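Monomethylamine methyltransferase mtmB1 (Methanosarcina barkeri, PDB 1NTH) catalyses transfer of the methyl group from monomethylamine to the corrinoid cofactor of its partner protein MtmC, a step of methanogenesis from methylamine. Local coordinates at residues R114-S117 with K123-V126; V84-D89 with V286-A291. One frame throughout, in Å; residues are numbered along the deposited sequence. Where two conformers were deposited one is given.

Contact 1. Residues R114-S117 with K123-V126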
# COMPACT_ATOMS: atom_id res chain seq x y z
N ARG A 114 25.13 4.69 8.32
CA ARG A 114 25.53 5.91 9.01
C ARG A 114 27.02 6.17 8.81
O ARG A 114 27.77 5.26 8.47
CB ARG A 114 25.20 5.80 10.50
CG ARG A 114 23.72 5.54 10.77
CD ARG A 114 23.36 5.71 12.24
NE ARG A 114 21.93 5.52 12.49
CZ ARG A 114 21.39 4.40 12.96
NH1 ARG A 114 22.16 3.36 13.26
NH2 ARG A 114 20.08 4.33 13.15
N LYS A 115 27.45 7.41 9.02
CA LYS A 115 28.85 7.77 8.82
C LYS A 115 29.85 7.03 9.70
O LYS A 115 29.59 6.74 10.87
CB LYS A 115 29.04 9.28 9.01
CG LYS A 115 30.48 9.72 8.75
CD LYS A 115 30.70 11.21 8.95
CE LYS A 115 32.16 11.57 8.68
NZ LYS A 115 32.41 13.02 8.87
N ARG A 116 31.00 6.71 9.10
CA ARG A 116 32.10 6.06 9.81
C ARG A 116 33.32 6.97 9.71
O ARG A 116 33.52 7.63 8.69
CB ARG A 116 32.46 4.70 9.18
CG ARG A 116 31.44 3.60 9.41
CD ARG A 116 31.95 2.25 8.89
NE ARG A 116 33.08 1.73 9.67
CZ ARG A 116 34.35 1.71 9.25
NH1 ARG A 116 34.67 2.18 8.05
NH2 ARG A 116 35.30 1.21 10.04
N SER A 117 34.12 7.00 10.76
CA SER A 117 35.32 7.82 10.75
C SER A 117 36.51 6.91 10.49
O SER A 117 36.36 5.69 10.45
CB SER A 117 35.49 8.52 12.10
OG SER A 117 35.62 7.57 13.15
N LYS A 123 31.53 -1.51 12.15
CA LYS A 123 31.81 -2.24 10.92
C LYS A 123 31.06 -1.61 9.75
O LYS A 123 29.92 -1.16 9.89
CB LYS A 123 31.38 -3.70 11.08
CG LYS A 123 31.67 -4.59 9.89
CD LYS A 123 31.05 -5.97 10.10
CE LYS A 123 31.40 -6.93 8.96
NZ LYS A 123 30.70 -8.23 9.11
N PRO A 124 31.69 -1.56 8.57
CA PRO A 124 30.96 -0.98 7.44
C PRO A 124 29.88 -1.95 6.96
O PRO A 124 29.86 -3.11 7.36
CB PRO A 124 32.05 -0.76 6.39
CG PRO A 124 33.06 -1.81 6.72
CD PRO A 124 33.10 -1.78 8.23
N ILE A 125 28.99 -1.45 6.11
CA ILE A 125 27.93 -2.27 5.54
C ILE A 125 28.56 -3.13 4.46
O ILE A 125 29.35 -2.64 3.64
CB ILE A 125 26.83 -1.38 4.91
CG1 ILE A 125 26.09 -0.62 6.02
CG2 ILE A 125 25.88 -2.22 4.07
CD1 ILE A 125 25.47 -1.52 7.07
N VAL A 126 28.22 -4.41 4.45
CA VAL A 126 28.75 -5.34 3.45
C VAL A 126 27.74 -5.54 2.33
O VAL A 126 26.70 -6.17 2.51
CB VAL A 126 29.09 -6.70 4.10
CG1 VAL A 126 29.59 -7.68 3.04
CG2 VAL A 126 30.14 -6.51 5.18

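Contact 2. Residues V84-D89 with V286-A291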
# COMPACT_ATOMS: atom_id res chain seq x y z
N VAL A 84 31.17 22.34 -18.12
CA VAL A 84 30.27 22.93 -17.15
C VAL A 84 31.09 23.39 -15.95
O VAL A 84 31.85 22.61 -15.38
CB VAL A 84 29.21 21.91 -16.66
CG1 VAL A 84 28.41 22.50 -15.50
CG2 VAL A 84 28.28 21.54 -17.81
N LYS A 85 30.94 24.66 -15.59
CA LYS A 85 31.67 25.25 -14.48
C LYS A 85 30.77 25.53 -13.28
O LYS A 85 29.63 25.94 -13.44
CB LYS A 85 32.30 26.57 -14.92
CG LYS A 85 33.42 26.44 -15.95
CD LYS A 85 34.76 26.13 -15.29
CE LYS A 85 35.88 26.10 -16.32
NZ LYS A 85 37.01 27.00 -15.95
N TYR A 86 31.31 25.30 -12.09
CA TYR A 86 30.60 25.55 -10.84
C TYR A 86 31.23 26.78 -10.19
O TYR A 86 32.34 27.18 -10.55
CB TYR A 86 30.78 24.40 -9.85
CG TYR A 86 30.32 23.05 -10.32
CD1 TYR A 86 31.23 22.00 -10.49
CD2 TYR A 86 28.98 22.79 -10.56
CE1 TYR A 86 30.81 20.74 -10.89
CE2 TYR A 86 28.55 21.53 -10.96
CZ TYR A 86 29.47 20.51 -11.12
OH TYR A 86 29.04 19.27 -11.51
N THR A 87 30.52 27.39 -9.24
CA THR A 87 31.07 28.52 -8.51
C THR A 87 31.43 27.94 -7.15
O THR A 87 30.93 26.88 -6.76
CB THR A 87 30.06 29.66 -8.32
OG1 THR A 87 29.00 29.22 -7.47
CG2 THR A 87 29.50 30.12 -9.66
N GLU A 88 32.30 28.63 -6.42
CA GLU A 88 32.72 28.17 -5.10
C GLU A 88 31.53 28.03 -4.15
O GLU A 88 31.44 27.05 -3.41
CB GLU A 88 33.73 29.13 -4.49
CG GLU A 88 34.43 28.58 -3.27
CD GLU A 88 35.41 29.57 -2.67
OE1 GLU A 88 36.07 30.29 -3.45
OE2 GLU A 88 35.52 29.63 -1.43
N ASP A 89 30.63 29.00 -4.19
CA ASP A 89 29.46 28.96 -3.31
C ASP A 89 28.53 27.80 -3.63
O ASP A 89 27.89 27.26 -2.73
CB ASP A 89 28.69 30.28 -3.39
CG ASP A 89 29.47 31.44 -2.80
OD1 ASP A 89 30.14 31.24 -1.76
OD2 ASP A 89 29.41 32.55 -3.36
N VAL A 286 27.79 14.74 -4.97
CA VAL A 286 26.70 15.40 -4.26
C VAL A 286 26.25 16.70 -4.90
O VAL A 286 25.26 17.31 -4.50
CB VAL A 286 27.09 15.66 -2.78
CG1 VAL A 286 27.42 14.34 -2.10
CG2 VAL A 286 28.28 16.61 -2.69
N LEU A 287 26.98 17.12 -5.92
CA LEU A 287 26.69 18.36 -6.62
C LEU A 287 25.91 18.08 -7.91
O LEU A 287 24.76 18.50 -8.06
CB LEU A 287 28.03 19.05 -6.93
CG LEU A 287 28.15 20.46 -7.49
CD1 LEU A 287 27.42 21.46 -6.60
CD2 LEU A 287 29.63 20.82 -7.56
N MET A 288 26.53 17.34 -8.82
CA MET A 288 25.91 17.01 -10.10
C MET A 288 24.85 15.91 -10.03
O MET A 288 23.81 16.01 -10.67
CB MET A 288 27.01 16.60 -11.08
CG MET A 288 26.54 16.16 -12.45
SD MET A 288 27.90 15.45 -13.43
CE MET A 288 27.97 13.79 -12.76
N SER A 289 25.12 14.88 -9.24
CA SER A 289 24.21 13.74 -9.16
C SER A 289 23.24 13.70 -7.99
O SER A 289 22.45 12.76 -7.89
CB SER A 289 25.02 12.44 -9.14
OG SER A 289 25.88 12.37 -10.26
N SER A 290 23.29 14.70 -7.11
CA SER A 290 22.41 14.73 -5.94
C SER A 290 22.51 13.39 -5.21
O SER A 290 21.53 12.90 -4.64
CB SER A 290 20.95 14.97 -6.36
OG SER A 290 20.80 16.25 -6.96
N ALA A 291 23.71 12.81 -5.22
CA ALA A 291 23.93 11.51 -4.60
C ALA A 291 23.65 11.42 -3.10
O ALA A 291 23.88 12.37 -2.35
CB ALA A 291 25.36 11.06 -4.86

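Contact 1. Residues R114-S117 with K123-V126
Arg116 and Pro124 meet with the arginine side chain laid obliquely across the proline ring, a worked example of how a buried cationic group can rest on an apolar ring while NE and NH1 bond to carbonyl oxygens outside the two segments. The touching begins at the CD methylene, with Arg116 CD 3.7 Å from Pro124 CA and 3.9 Å from Pro124 CB. It continues along the head group: Pro124 CD lies over the centre of the guanidinium, 3.7 Å above its plane, and is 3.8 Å from both Arg116 NE and Arg116 CZ. Pro124 N sits over the same planar group, 3.7 Å from Arg116 NE, whereas the carbonyl carbon of Lys123 approaches NE obliquely at 3.9 Å.

Two torsions bring the group there. CG stands anti to the carbonyl carbon (chi1 -72°), the chain then runs extended through chi2, and a bend at chi3 (68°) turns the guanidinium so that a face, not a row of N-H groups, is offered to the proline.

In the fold, 123-126 leads into strand 125-128 of the TIM barrel, whose parallel neighbours are strands 155-156 and 363-366, while 114-117 runs on from strand 111-114 into the loop. The contact therefore lays the connecting loop against the entry to a barrel strand, and Pro124 also touches Leu364 of strand 363-366 and Ala390 of helix 380-393.

The rotation of the guanidinium is fixed by hydrogen bonds from NE to the carbonyl oxygen of Ala122 and from NH1 to those of Thr357 and Arg361. Lys123 contributes little beyond its backbone; its side chain leaves the backbone away from 114-117, and its extended chain carries NZ to a salt bridge with Glu152.

Contact 2. Residues V84-D89 with V286-A291
Leu287 drives one methyl, CD2, almost exactly onto the centre of the Tyr86 ring: the carbon stands 3.3 Å from the ring centroid and only 3° off the ring normal, a well-centred and tight CH-pi contact. The two side chains come from opposite directions. With CG anti to the backbone N (chi1 -171°), Leu287 reaches out from the last, weakly bonded part of helix 271-288, and its CG follows at 3.7 Å from Tyr86 CE2. At the far end of the ring Tyr86 OH abuts Met288 CB at 3.4 Å, while the rest of the methionine leads away toward Phe12 of helix 9-18.

This dense patch is buried, with Phe7 set edge-to-face against Tyr86 and Leu70 and Ile91 touching both Tyr86 and Leu287. The margin differs: Lys85, Thr87 and Glu88 are exposed, so Tyr86 turns inward between two exposed neighbours, Lys85 and Thr87. Thr87 takes the N-cap position of helix 88-95.

Chemically, the ring face is given to a hydrocarbon and the hydroxyl to Asn284 OD1, which implies that burying Tyr86 beside helix 271-288 leaves its polar end with a hydrogen-bonding partner.

How the contacts relate
From the N terminus, the chain first meets contact 2 at 84-89, which starts on the last residue of strand 82-84 in the small mixed sheet and runs into helix 88-95. It then passes strands 101-104 and 111-114 to reach contact 1, which closes a short loop of five intervening residues between 114-117 and 123-126. Much of the barrel follows before 286-291 closes the long loop of contact 2, so contact 1 is nested inside it. Their centres lie 25 Å apart and their nearest atoms about 12 Å. The short closure is local, fitting a connection to its own barrel strand; the long one ties the N-terminal region to the C-terminal part of helix 271-288, ahead of strand 293-300.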